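Long-range contact in beta-n-acetylhexosaminidase (Streptococcus pneumoniae, PDB 4AZC), which probably removes terminal N-acetylhexosamine residues from glycans as the catalytic module of a family 20 glycoside hydrolase: residues B[278-283]-B[325-330]. Residues are numbered along the deposited sequence; the frame is centred on the assembly and turned at random.
With NGW ((2S,3aR,5R,6S,7R,7aR)-5-(hydroxymethyl)-2-methyl-2,3a,5,6,7,7a-hexahydro-1H-pyrano[3,2-d][1,3]thiazole-6,7-diol), chain K.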
ATOM      1  N   ASP B 278       4.476 -14.728  -3.906  1.00 15.83           N
ATOM      2  CA  ASP B 278       5.421 -15.116  -4.972  1.00 16.12           C
ATOM      3  C   ASP B 278       6.166 -13.921  -5.577  1.00 16.38           C
ATOM      4  O   ASP B 278       7.294 -14.073  -6.075  1.00 16.17           O
ATOM      5  CB  ASP B 278       4.714 -15.863  -6.110  1.00 16.49           C
ATOM      6  CG  ASP B 278       4.136 -17.182  -5.672  1.00 17.20           C
ATOM      7  OD1 ASP B 278       4.510 -17.657  -4.576  1.00 17.42           O
ATOM      8  OD2 ASP B 278       3.308 -17.739  -6.429  1.00 16.41           O
ATOM      9  N   TRP B 279       5.545 -12.743  -5.526  1.00 15.84           N
ATOM     10  CA  TRP B 279       6.120 -11.556  -6.162  1.00 16.38           C
ATOM     11  C   TRP B 279       6.974 -10.696  -5.236  1.00 16.78           C
ATOM     12  O   TRP B 279       7.492  -9.660  -5.662  1.00 16.99           O
ATOM     13  CB  TRP B 279       5.017 -10.710  -6.800  1.00 15.99           C
ATOM     14  CG  TRP B 279       4.167 -11.470  -7.819  1.00 15.76           C
ATOM     15  CD1 TRP B 279       4.609 -12.304  -8.816  1.00 15.00           C
ATOM     16  CD2 TRP B 279       2.741 -11.411  -7.953  1.00 15.10           C
ATOM     17  NE1 TRP B 279       3.544 -12.779  -9.545  1.00 15.03           N
ATOM     18  CE2 TRP B 279       2.386 -12.243  -9.037  1.00 14.95           C
ATOM     19  CE3 TRP B 279       1.726 -10.734  -7.256  1.00 15.10           C
ATOM     20  CZ2 TRP B 279       1.061 -12.432  -9.431  1.00 14.91           C
ATOM     21  CZ3 TRP B 279       0.408 -10.921  -7.650  1.00 14.83           C
ATOM     22  CH2 TRP B 279       0.089 -11.756  -8.735  1.00 15.34           C
ATOM     23  N   TYR B 280       7.128 -11.129  -3.985  1.00 16.67           N
ATOM     24  CA  TYR B 280       7.887 -10.375  -2.976  1.00 17.25           C
ATOM     25  C   TYR B 280       9.350 -10.208  -3.297  1.00 17.11           C
ATOM     26  O   TYR B 280      10.013 -11.146  -3.716  1.00 16.81           O
ATOM     27  CB  TYR B 280       7.829 -11.073  -1.604  1.00 16.98           C
ATOM     28  CG  TYR B 280       6.552 -10.861  -0.859  1.00 17.67           C
ATOM     29  CD1 TYR B 280       5.464 -10.218  -1.466  1.00 16.79           C
ATOM     30  CD2 TYR B 280       6.398 -11.340   0.435  1.00 17.01           C
ATOM     31  CE1 TYR B 280       4.270 -10.031  -0.788  1.00 16.62           C
ATOM     32  CE2 TYR B 280       5.194 -11.151   1.121  1.00 18.97           C
ATOM     33  CZ  TYR B 280       4.138 -10.498   0.496  1.00 17.13           C
ATOM     34  OH  TYR B 280       2.944 -10.302   1.156  1.00 17.38           O
ATOM     35  N   TYR B 281       9.853  -9.011  -3.033  1.00 17.66           N
ATOM     36  CA  TYR B 281      11.284  -8.782  -2.973  1.00 17.92           C
ATOM     37  C   TYR B 281      11.629  -8.043  -1.683  1.00 18.40           C
ATOM     38  O   TYR B 281      11.069  -6.987  -1.395  1.00 17.93           O
ATOM     39  CB  TYR B 281      11.791  -8.017  -4.197  1.00 17.38           C
ATOM     40  CG  TYR B 281      13.251  -7.631  -4.070  1.00 17.43           C
ATOM     41  CD1 TYR B 281      14.224  -8.595  -3.778  1.00 17.24           C
ATOM     42  CD2 TYR B 281      13.659  -6.303  -4.232  1.00 17.88           C
ATOM     43  CE1 TYR B 281      15.562  -8.254  -3.644  1.00 17.86           C
ATOM     44  CE2 TYR B 281      15.009  -5.944  -4.101  1.00 18.54           C
ATOM     45  CZ  TYR B 281      15.946  -6.927  -3.810  1.00 18.87           C
ATOM     46  OH  TYR B 281      17.269  -6.593  -3.690  1.00 18.49           O
ATOM     47  N   ILE B 282      12.543  -8.632  -0.917  1.00 19.28           N
ATOM     48  CA  ILE B 282      13.015  -8.082   0.348  1.00 20.25           C
ATOM     49  C   ILE B 282      14.380  -7.484   0.055  1.00 21.20           C
ATOM     50  O   ILE B 282      15.278  -8.186  -0.419  1.00 21.22           O
ATOM     51  CB  ILE B 282      13.151  -9.185   1.444  1.00 20.49           C
ATOM     52  CG1 ILE B 282      11.780  -9.641   1.945  1.00 20.25           C
ATOM     53  CG2 ILE B 282      14.006  -8.701   2.639  1.00 20.22           C
ATOM     54  CD1 ILE B 282      11.213 -10.838   1.219  1.00 22.07           C
ATOM     55  N   LEU B 283      14.534  -6.192   0.325  1.00 21.95           N
ATOM     56  CA  LEU B 283      15.781  -5.503   0.001  1.00 22.86           C
ATOM     57  C   LEU B 283      17.005  -6.288   0.475  1.00 23.74           C
ATOM     58  O   LEU B 283      17.091  -6.671   1.640  1.00 23.77           O
ATOM     59  CB  LEU B 283      15.788  -4.074   0.562  1.00 22.29           C
ATOM     60  CG  LEU B 283      14.642  -3.134   0.174  1.00 22.04           C
ATOM     61  CD1 LEU B 283      14.903  -1.742   0.724  1.00 20.31           C
ATOM     62  CD2 LEU B 283      14.413  -3.092  -1.335  1.00 20.16           C
ATOM     63  N   MET B 325      -1.230  -6.737  -6.282  1.00 14.23           N
ATOM     64  CA  MET B 325      -0.223  -5.890  -5.668  1.00 14.48           C
ATOM     65  C   MET B 325       1.114  -6.622  -5.610  1.00 14.60           C
ATOM     66  O   MET B 325       1.178  -7.763  -5.162  1.00 14.81           O
ATOM     67  CB  MET B 325      -0.677  -5.454  -4.268  1.00 14.33           C
ATOM     68  CG  MET B 325       0.315  -4.569  -3.526  1.00 15.48           C
ATOM     69  SD  MET B 325      -0.418  -3.499  -2.270  1.00 16.37           S
ATOM     70  CE  MET B 325      -0.285  -4.536  -0.823  1.00 14.91           C
ATOM     71  N   LEU B 326       2.168  -5.966  -6.088  1.00 14.23           N
ATOM     72  CA  LEU B 326       3.526  -6.489  -5.971  1.00 14.30           C
ATOM     73  C   LEU B 326       4.240  -5.684  -4.874  1.00 14.20           C
ATOM     74  O   LEU B 326       4.095  -4.459  -4.787  1.00 13.66           O
ATOM     75  CB  LEU B 326       4.262  -6.445  -7.328  1.00 14.55           C
ATOM     76  CG  LEU B 326       5.688  -7.016  -7.402  1.00 15.18           C
ATOM     77  CD1 LEU B 326       6.028  -7.494  -8.800  1.00 15.34           C
ATOM     78  CD2 LEU B 326       6.726  -6.000  -6.918  1.00 14.90           C
ATOM     79  N   SER B 327       4.975  -6.385  -4.011  1.00 13.91           N
ATOM     80  CA  SER B 327       5.405  -5.794  -2.758  1.00 13.93           C
ATOM     81  C   SER B 327       6.915  -5.841  -2.536  1.00 14.14           C
ATOM     82  O   SER B 327       7.545  -6.901  -2.636  1.00 13.93           O
ATOM     83  CB  SER B 327       4.686  -6.459  -1.573  1.00 13.72           C
ATOM     84  OG  SER B 327       3.268  -6.450  -1.734  1.00 14.50           O
ATOM     85  N   ILE B 328       7.463  -4.673  -2.218  1.00 14.19           N
ATOM     86  CA  ILE B 328       8.854  -4.509  -1.836  1.00 14.43           C
ATOM     87  C   ILE B 328       8.923  -4.368  -0.313  1.00 14.97           C
ATOM     88  O   ILE B 328       8.224  -3.542   0.275  1.00 14.77           O
ATOM     89  CB  ILE B 328       9.479  -3.261  -2.522  1.00 14.00           C
ATOM     90  CG1 ILE B 328       9.149  -3.214  -4.033  1.00 12.96           C
ATOM     91  CG2 ILE B 328      10.977  -3.181  -2.241  1.00 13.11           C
ATOM     92  CD1 ILE B 328       9.658  -4.398  -4.861  1.00 11.76           C
ATOM     93  N   TRP B 329       9.752  -5.186   0.327  1.00 15.74           N
ATOM     94  CA  TRP B 329       9.816  -5.205   1.791  1.00 16.30           C
ATOM     95  C   TRP B 329      11.217  -4.903   2.295  1.00 16.85           C
ATOM     96  O   TRP B 329      12.215  -5.201   1.623  1.00 17.31           O
ATOM     97  CB  TRP B 329       9.361  -6.556   2.333  1.00 16.00           C
ATOM     98  CG  TRP B 329       7.942  -6.906   2.009  1.00 15.65           C
ATOM     99  CD1 TRP B 329       7.515  -7.779   1.048  1.00 14.58           C
ATOM    100  CD2 TRP B 329       6.758  -6.412   2.658  1.00 15.39           C
ATOM    101  NE1 TRP B 329       6.142  -7.863   1.063  1.00 15.50           N
ATOM    102  CE2 TRP B 329       5.652  -7.028   2.033  1.00 15.49           C
ATOM    103  CE3 TRP B 329       6.527  -5.501   3.696  1.00 15.37           C
ATOM    104  CZ2 TRP B 329       4.328  -6.772   2.418  1.00 15.76           C
ATOM    105  CZ3 TRP B 329       5.205  -5.248   4.086  1.00 16.15           C
ATOM    106  CH2 TRP B 329       4.124  -5.880   3.440  1.00 15.61           C
ATOM    107  N   ALA B 330      11.295  -4.315   3.481  1.00 17.35           N
ATOM    108  CA  ALA B 330      12.578  -3.889   4.023  1.00 17.36           C
ATOM    109  C   ALA B 330      12.908  -4.554   5.363  1.00 17.55           C
ATOM    110  O   ALA B 330      13.352  -3.882   6.305  1.00 17.37           O
ATOM    111  CB  ALA B 330      12.614  -2.363   4.131  1.00 17.22           C
TER
HETATM  112  O4  NGW K2044       8.187  -7.818   5.381  1.00 19.00           O
HETATM  113  C4  NGW K2044       7.374  -8.957   5.619  1.00 19.07           C
HETATM  114  C3  NGW K2044       5.997  -8.511   6.093  1.00 19.28           C
HETATM  115  C5  NGW K2044       7.234  -9.749   4.316  1.00 19.10           C
HETATM  116  O3  NGW K2044       6.132  -7.721   7.279  1.00 18.79           O
HETATM  117  C2  NGW K2044       5.098  -9.750   6.338  1.00 19.35           C
HETATM  118  N2  NGW K2044       3.676  -9.368   6.514  1.00 18.77           N
HETATM  119  C1  NGW K2044       5.119 -10.724   5.132  1.00 19.78           C
HETATM  120  C7  NGW K2044       3.145  -8.854   5.237  1.00 20.20           C
HETATM  121  C8  NGW K2044       1.626  -9.003   5.228  1.00 20.60           C
HETATM  122  S1  NGW K2044       3.951  -9.902   3.975  1.00 19.94           S
HETATM  123  O5  NGW K2044       6.471 -10.940   4.595  1.00 19.55           O
HETATM  124  C6  NGW K2044       8.607 -10.173   3.753  1.00 19.04           C
HETATM  125  O6  NGW K2044       9.319 -10.948   4.728  1.00 17.46           O
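Trp329 O is held by two neighbouring residues of the other strand: Leu283 N donates a hydrogen bond to it at 2.8 Å, and Ile282 CA adds a CA-H...O contact. One step back, Trp329 N gives an equally short bond to Tyr281 O, and Tyr281 N reaches Ser327 O at 3.2 Å. Together they make a short parallel ladder, Tyr281 level with Ile328 and Ile282 with Trp329.

Side chains then divide between the two faces. Beside Ile282, the indole of Trp329 turns its edge to the Tyr280 ring in a T-shaped pair, planes at 66°, with NE1 standing 3.2 Å above the centre of the phenol ring. In Trp329, CG lies anti to the carbonyl carbon (chi1 -62°), which brings the indole back toward Tyr280. The two strands belong to the beta-alpha-beta unit of strand 281-282, helix 294-303 and strand 321-329 in the TIM-barrel catalytic domain, and its pocket end holds the pyrano-fused thiazolidine NGW. NGW C5 lies over one face of the indole, Tyr280 OH comes to 3.0 Å from NGW S1, and Ile282 CG1 touches NGW C6 at 3.7 Å. Asp331, Asp182 and Arg19 hydrogen-bond the same ligand.

On the face that carries Tyr281 and Ile328, Ile328 CG2 meets CD2 of Leu283, from just past the last bridge, at 3.6 Å, the two side chains crossing at about a right angle. Helix 339-351 covers this side, where its Glu341 OE1 is hydrogen-bonded to Tyr281 OH. Farther back, Trp279 CB rests on Leu326 CG at 3.8 Å while its indole NE1 bonds to Asn300 O.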